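Local coordinates for protein heat shock protease HtrA (Thermotoga maritima, PDB 1L1J) that probably cleaves proteins as a serine-type endopeptidase in the stress response and is represented here by its protease domain, at residues W133-G138 against H145-G150; I178-S183 against N198-N203. One frame throughout, in Å; residues are numbered along the deposited sequence.

In the fold
Contact 1 and contact 2 illustrate how a trypsin-like protease sets the irregular loops of its predicted active site against a regular beta scaffold. In contact 1, strand 133-138 and residues 145-150 form a partly buried hairpin whose Trp133 end is exposed; regular backbone bonds and apolar side chains hold it. Contact 2 is buried nearer the centre of the chain and joins two loops, 178-183 and 198-203, through an asparagine amide, the Ile178 side chain and the methyl of Ala200. The two contacts touch: Gly138 packs on Asn182 and Ala136 on Ile178. The sheet itself also joins them, because strand 186-188 pairs with 133-138 on one edge and with strand 193-198, to which Asn198 belongs, on the other.

Contact 1 (W133-G138 against H145-G150); sequences WAIAIG and HTVTVG
Ile135 presents its CG2 branch to two valines of the facing strand: Val147 CG1 lies 3.8 Å away on the diagonal, and Val149 CG2, directly opposite in register, is 4.3 Å away. Val147 reaches the diagonal partner because its CG1 stands anti to the backbone N (chi1 165°), which leaves CG2 to approach Ile137 CG1 at 4.2 Å. At the open end of the same face, Trp133 slants across Val149, and its CE3 comes to 3.9 Å from CG1. The reverse face is leaner. There the hydroxyl of Thr148 sits between its own backbone N and carbonyl carbon (chi1 61°), placing OG1 3.4 Å from Ala136 CB; the polar end is satisfied by a hydrogen bond with Ala177 O.

Between the two faces, the backbones run antiparallel, and Ala134, Ala136 and Gly138 each exchange two hydrogen bonds with Gly150, Thr148 and Thr146 respectively. Among them, Ala136 N to Thr148 O measures 3.0 Å and Gly138 N to Thr146 O also 3.0 Å. The pairs Ile135-Val149 and Ile137-Val147 fall between, as non-hydrogen-bonded pairs.

Further out, helix 5-13 covers much of the isoleucine-valine face, with Val9 on Ile135, Val10 on Val147 and Ile6 on Val149, while the alanines and threonines meet Leu187, Ala176, Ile178 and Asn182. On its other edge, strand 133-138 bonds through Ile135 and Ile137 to Leu188 and Pro186. Antiparallel pairing of successive strands gives a beta hairpin, here part of a larger mixed sheet in the trypsin-like peptidase domain.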
loop_
_atom_site.group_PDB
_atom_site.type_symbol
_atom_site.label_atom_id
_atom_site.label_comp_id
_atom_site.label_asym_id
_atom_site.label_seq_id
_atom_site.Cartn_x
_atom_site.Cartn_y
_atom_site.Cartn_z
ATOM N N TRP A 133 -10.032 -11.813 -10.310
ATOM C CA TRP A 133 -9.138 -12.003 -9.176
ATOM C C TRP A 133 -8.281 -10.782 -8.898
ATOM O O TRP A 133 -7.755 -10.163 -9.820
ATOM C CB TRP A 133 -8.211 -13.205 -9.402
ATOM C CG TRP A 133 -8.929 -14.494 -9.601
ATOM C CD1 TRP A 133 -9.218 -15.093 -10.788
ATOM C CD2 TRP A 133 -9.462 -15.349 -8.579
ATOM N NE1 TRP A 133 -9.905 -16.266 -10.572
ATOM C CE2 TRP A 133 -10.075 -16.442 -9.224
ATOM C CE3 TRP A 133 -9.497 -15.286 -7.177
ATOM C CZ2 TRP A 133 -10.695 -17.475 -8.524
ATOM C CZ3 TRP A 133 -10.116 -16.310 -6.476
ATOM C CH2 TRP A 133 -10.712 -17.386 -7.150
ATOM N N ALA A 134 -8.155 -10.442 -7.619
ATOM C CA ALA A 134 -7.320 -9.323 -7.188
ATOM C C ALA A 134 -6.294 -9.873 -6.186
ATOM O O ALA A 134 -6.635 -10.631 -5.278
ATOM C CB ALA A 134 -8.159 -8.257 -6.539
ATOM N N ILE A 135 -5.036 -9.496 -6.348
ATOM C CA ILE A 135 -4.025 -10.008 -5.451
ATOM C C ILE A 135 -3.458 -8.845 -4.661
ATOM O O ILE A 135 -2.869 -7.944 -5.238
ATOM C CB ILE A 135 -2.904 -10.717 -6.259
ATOM C CG1 ILE A 135 -3.523 -11.568 -7.377
ATOM C CG2 ILE A 135 -2.093 -11.628 -5.351
ATOM C CD1 ILE A 135 -2.512 -12.221 -8.297
ATOM N N ALA A 136 -3.656 -8.849 -3.349
ATOM C CA ALA A 136 -3.139 -7.782 -2.502
ATOM C C ALA A 136 -1.741 -8.166 -2.046
ATOM O O ALA A 136 -1.530 -9.291 -1.581
ATOM C CB ALA A 136 -4.027 -7.604 -1.314
ATOM N N ILE A 137 -0.772 -7.264 -2.193
ATOM C CA ILE A 137 0.587 -7.582 -1.756
ATOM C C ILE A 137 1.073 -6.583 -0.729
ATOM O O ILE A 137 0.862 -5.373 -0.873
ATOM C CB ILE A 137 1.602 -7.605 -2.912
ATOM C CG1 ILE A 137 1.124 -8.537 -4.028
ATOM C CG2 ILE A 137 2.937 -8.116 -2.395
ATOM C CD1 ILE A 137 2.220 -9.073 -4.907
ATOM N N GLY A 138 1.719 -7.091 0.317
ATOM C CA GLY A 138 2.217 -6.221 1.366
ATOM C C GLY A 138 3.643 -6.562 1.737
ATOM O O GLY A 138 4.182 -7.581 1.280
ATOM N N HIS A 145 7.153 -10.751 1.661
ATOM C CA HIS A 145 5.880 -10.214 1.213
ATOM C C HIS A 145 4.684 -11.082 1.662
ATOM O O HIS A 145 4.704 -12.310 1.510
ATOM C CB HIS A 145 5.909 -10.149 -0.299
ATOM C CG HIS A 145 6.352 -11.427 -0.928
ATOM N ND1 HIS A 145 7.580 -11.991 -0.663
ATOM C CD2 HIS A 145 5.734 -12.264 -1.795
ATOM C CE1 HIS A 145 7.701 -13.118 -1.343
ATOM N NE2 HIS A 145 6.595 -13.308 -2.040
ATOM N N THR A 146 3.659 -10.442 2.221
ATOM C CA THR A 146 2.454 -11.145 2.640
ATOM C C THR A 146 1.476 -11.040 1.467
ATOM O O THR A 146 1.497 -10.055 0.738
ATOM C CB THR A 146 1.819 -10.496 3.890
ATOM O OG1 THR A 146 1.851 -9.072 3.764
ATOM C CG2 THR A 146 2.576 -10.889 5.137
ATOM N N VAL A 147 0.621 -12.041 1.277
ATOM C CA VAL A 147 -0.327 -12.014 0.167
ATOM C C VAL A 147 -1.722 -12.528 0.519
ATOM O O VAL A 147 -1.856 -13.486 1.263
ATOM C CB VAL A 147 0.224 -12.842 -1.027
ATOM C CG1 VAL A 147 -0.876 -13.133 -2.031
ATOM C CG2 VAL A 147 1.358 -12.081 -1.704
ATOM N N THR A 148 -2.757 -11.872 0.002
ATOM C CA THR A 148 -4.140 -12.295 0.230
ATOM C C THR A 148 -4.844 -12.203 -1.106
ATOM O O THR A 148 -4.588 -11.309 -1.896
ATOM C CB THR A 148 -4.902 -11.431 1.276
ATOM O OG1 THR A 148 -4.974 -10.073 0.842
ATOM C CG2 THR A 148 -4.201 -11.488 2.619
ATOM N N VAL A 149 -5.719 -13.157 -1.363
ATOM C CA VAL A 149 -6.411 -13.212 -2.626
ATOM C C VAL A 149 -7.916 -13.187 -2.478
ATOM O O VAL A 149 -8.478 -13.692 -1.510
ATOM C CB VAL A 149 -6.001 -14.476 -3.384
ATOM C CG1 VAL A 149 -6.557 -14.459 -4.783
ATOM C CG2 VAL A 149 -4.512 -14.564 -3.413
ATOM N N GLY A 150 -8.553 -12.592 -3.467
ATOM C CA GLY A 150 -9.987 -12.487 -3.478
ATOM C C GLY A 150 -10.436 -12.123 -4.877
ATOM O O GLY A 150 -9.840 -12.541 -5.884
#

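Contact 2 (I178-S183 against N198-N203); sequences INPGNS and NTAIVN
The predicted nucleophile loop of the protease, 178-183, which ends at Ser183, rests on residues 198-203, with Asn198 and Ala200 as the main points of contact. Asn198 ND2 donates to the backbone oxygen of Asn182 over 3.2 Å, at an N-H...O angle of 152°. The acceptor lies almost in the plane of the Asn198 amide, whereas the donor is tilted 26° from the plane of the Asn182 carbonyl. The same nitrogen makes a weak hydrogen bond to Pro186 O, and the two together probably limit the rotation of the amide. Ile178 crosses Asn198 at about a right angle, its CD1 3.7 Å from OD1, and its CG2 lies 3.8 Å from Thr199 O. Replacing Asn198 with an alanine would probably leave the Asn182 carbonyl without this donor and open a gap beside the Ile178 methyl.

In the chymotrypsin-like fold this serine loop faces the segment that lines the substrate cleft, and 198-203 probably corresponds to it; Ile201 approaches His74 and Asp104, the other predicted members of the charge relay. Ala200 puts its methyl group against the loop, 4.0 Å from Pro180 CD. Ser183 OG also lies close to the amide of Ala200, but its modelled position is doubtful.

Within the loop, Asn182 folds back: OD1 receives Asn179 N at 3.2 Å, the donor standing above the carbonyl plane, while ND2 bonds to Ala177 O. Asn182 N in turn bonds to Asn179 O at 2.7 Å, and Phe38 and Phe39 of helix 33-42 pack on Pro180.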
loop_
_atom_site.group_PDB
_atom_site.type_symbol
_atom_site.label_atom_id
_atom_site.label_comp_id
_atom_site.label_asym_id
_atom_site.label_seq_id
_atom_site.Cartn_x
_atom_site.Cartn_y
_atom_site.Cartn_z
ATOM N N ILE A 178 -7.712 -7.005 3.453
ATOM C CA ILE A 178 -6.906 -5.789 3.410
ATOM C C ILE A 178 -6.793 -5.265 4.848
ATOM O O ILE A 178 -7.795 -5.139 5.551
ATOM C CB ILE A 178 -7.573 -4.700 2.534
ATOM C CG1 ILE A 178 -7.790 -5.216 1.101
ATOM C CG2 ILE A 178 -6.733 -3.440 2.557
ATOM C CD1 ILE A 178 -6.567 -5.217 0.220
ATOM N N ASN A 179 -5.576 -4.951 5.279
ATOM C CA ASN A 179 -5.355 -4.463 6.633
ATOM C C ASN A 179 -4.021 -3.740 6.749
ATOM O O ASN A 179 -3.241 -3.715 5.802
ATOM C CB ASN A 179 -5.386 -5.640 7.596
ATOM C CG ASN A 179 -4.571 -6.808 7.095
ATOM O OD1 ASN A 179 -3.385 -6.662 6.756
ATOM N ND2 ASN A 179 -5.198 -7.982 7.038
ATOM N N PRO A 180 -3.737 -3.145 7.925
ATOM C CA PRO A 180 -2.479 -2.423 8.130
ATOM C C PRO A 180 -1.260 -3.211 7.677
ATOM O O PRO A 180 -0.184 -2.652 7.476
ATOM C CB PRO A 180 -2.478 -2.173 9.631
ATOM C CG PRO A 180 -3.920 -1.974 9.930
ATOM C CD PRO A 180 -4.580 -3.070 9.136
ATOM N N GLY A 181 -1.439 -4.513 7.508
ATOM C CA GLY A 181 -0.341 -5.356 7.087
ATOM C C GLY A 181 -0.060 -5.324 5.603
ATOM O O GLY A 181 0.920 -5.907 5.162
ATOM N N ASN A 182 -0.925 -4.689 4.821
ATOM C CA ASN A 182 -0.696 -4.590 3.380
ATOM C C ASN A 182 -1.239 -3.281 2.796
ATOM O O ASN A 182 -1.293 -3.105 1.573
ATOM C CB ASN A 182 -1.273 -5.795 2.617
ATOM C CG ASN A 182 -2.765 -5.933 2.773
ATOM O OD1 ASN A 182 -3.487 -4.942 2.904
ATOM N ND2 ASN A 182 -3.242 -7.166 2.739
ATOM N N SER A 183 -1.635 -2.379 3.694
ATOM C CA SER A 183 -2.127 -1.048 3.350
ATOM C C SER A 183 -0.934 -0.402 2.639
ATOM O O SER A 183 0.205 -0.573 3.074
ATOM C CB SER A 183 -2.438 -0.279 4.645
ATOM O OG SER A 183 -3.627 0.499 4.558
ATOM N N ASN A 198 -3.957 -0.809 -2.050
ATOM C CA ASN A 198 -4.601 -1.347 -0.848
ATOM C C ASN A 198 -4.639 -0.280 0.239
ATOM O O ASN A 198 -3.598 0.249 0.608
ATOM C CB ASN A 198 -3.817 -2.542 -0.308
ATOM C CG ASN A 198 -3.501 -3.557 -1.368
ATOM O OD1 ASN A 198 -4.295 -3.794 -2.281
ATOM N ND2 ASN A 198 -2.340 -4.182 -1.251
ATOM N N THR A 199 -5.822 0.040 0.753
ATOM C CA THR A 199 -5.907 1.047 1.802
ATOM C C THR A 199 -6.728 0.562 2.979
ATOM O O THR A 199 -7.893 0.166 2.846
ATOM C CB THR A 199 -6.494 2.399 1.300
ATOM O OG1 THR A 199 -7.804 2.588 1.842
ATOM C CG2 THR A 199 -6.569 2.426 -0.206
ATOM N N ALA A 200 -6.092 0.606 4.143
ATOM C CA ALA A 200 -6.709 0.161 5.368
ATOM C C ALA A 200 -7.376 1.249 6.195
ATOM O O ALA A 200 -8.041 0.914 7.168
ATOM C CB ALA A 200 -5.685 -0.567 6.220
ATOM N N ILE A 201 -7.223 2.534 5.852
ATOM C CA ILE A 201 -7.883 3.562 6.674
ATOM C C ILE A 201 -9.267 3.033 7.068
ATOM O O ILE A 201 -9.735 3.254 8.195
ATOM C CB ILE A 201 -8.048 4.953 5.959
ATOM C CG1 ILE A 201 -8.099 4.787 4.434
ATOM C CG2 ILE A 201 -6.939 5.907 6.410
ATOM C CD1 ILE A 201 -8.338 6.101 3.660
ATOM N N VAL A 202 -9.911 2.325 6.139
ATOM C CA VAL A 202 -11.203 1.731 6.432
ATOM C C VAL A 202 -10.834 0.580 7.362
ATOM O O VAL A 202 -10.856 -0.594 6.978
ATOM C CB VAL A 202 -11.889 1.185 5.174
ATOM C CG1 VAL A 202 -13.316 0.785 5.508
ATOM C CG2 VAL A 202 -11.870 2.222 4.083
ATOM N N ASN A 203 -10.458 0.968 8.580
ATOM C CA ASN A 203 -10.034 0.095 9.670
ATOM C C ASN A 203 -9.886 -1.417 9.402
ATOM O O ASN A 203 -8.760 -1.932 9.379
ATOM C CB ASN A 203 -10.942 0.360 10.878
ATOM C CG ASN A 203 -10.991 1.839 11.249
ATOM O OD1 ASN A 203 -11.317 2.689 10.418
ATOM N ND2 ASN A 203 -10.664 2.150 12.499
#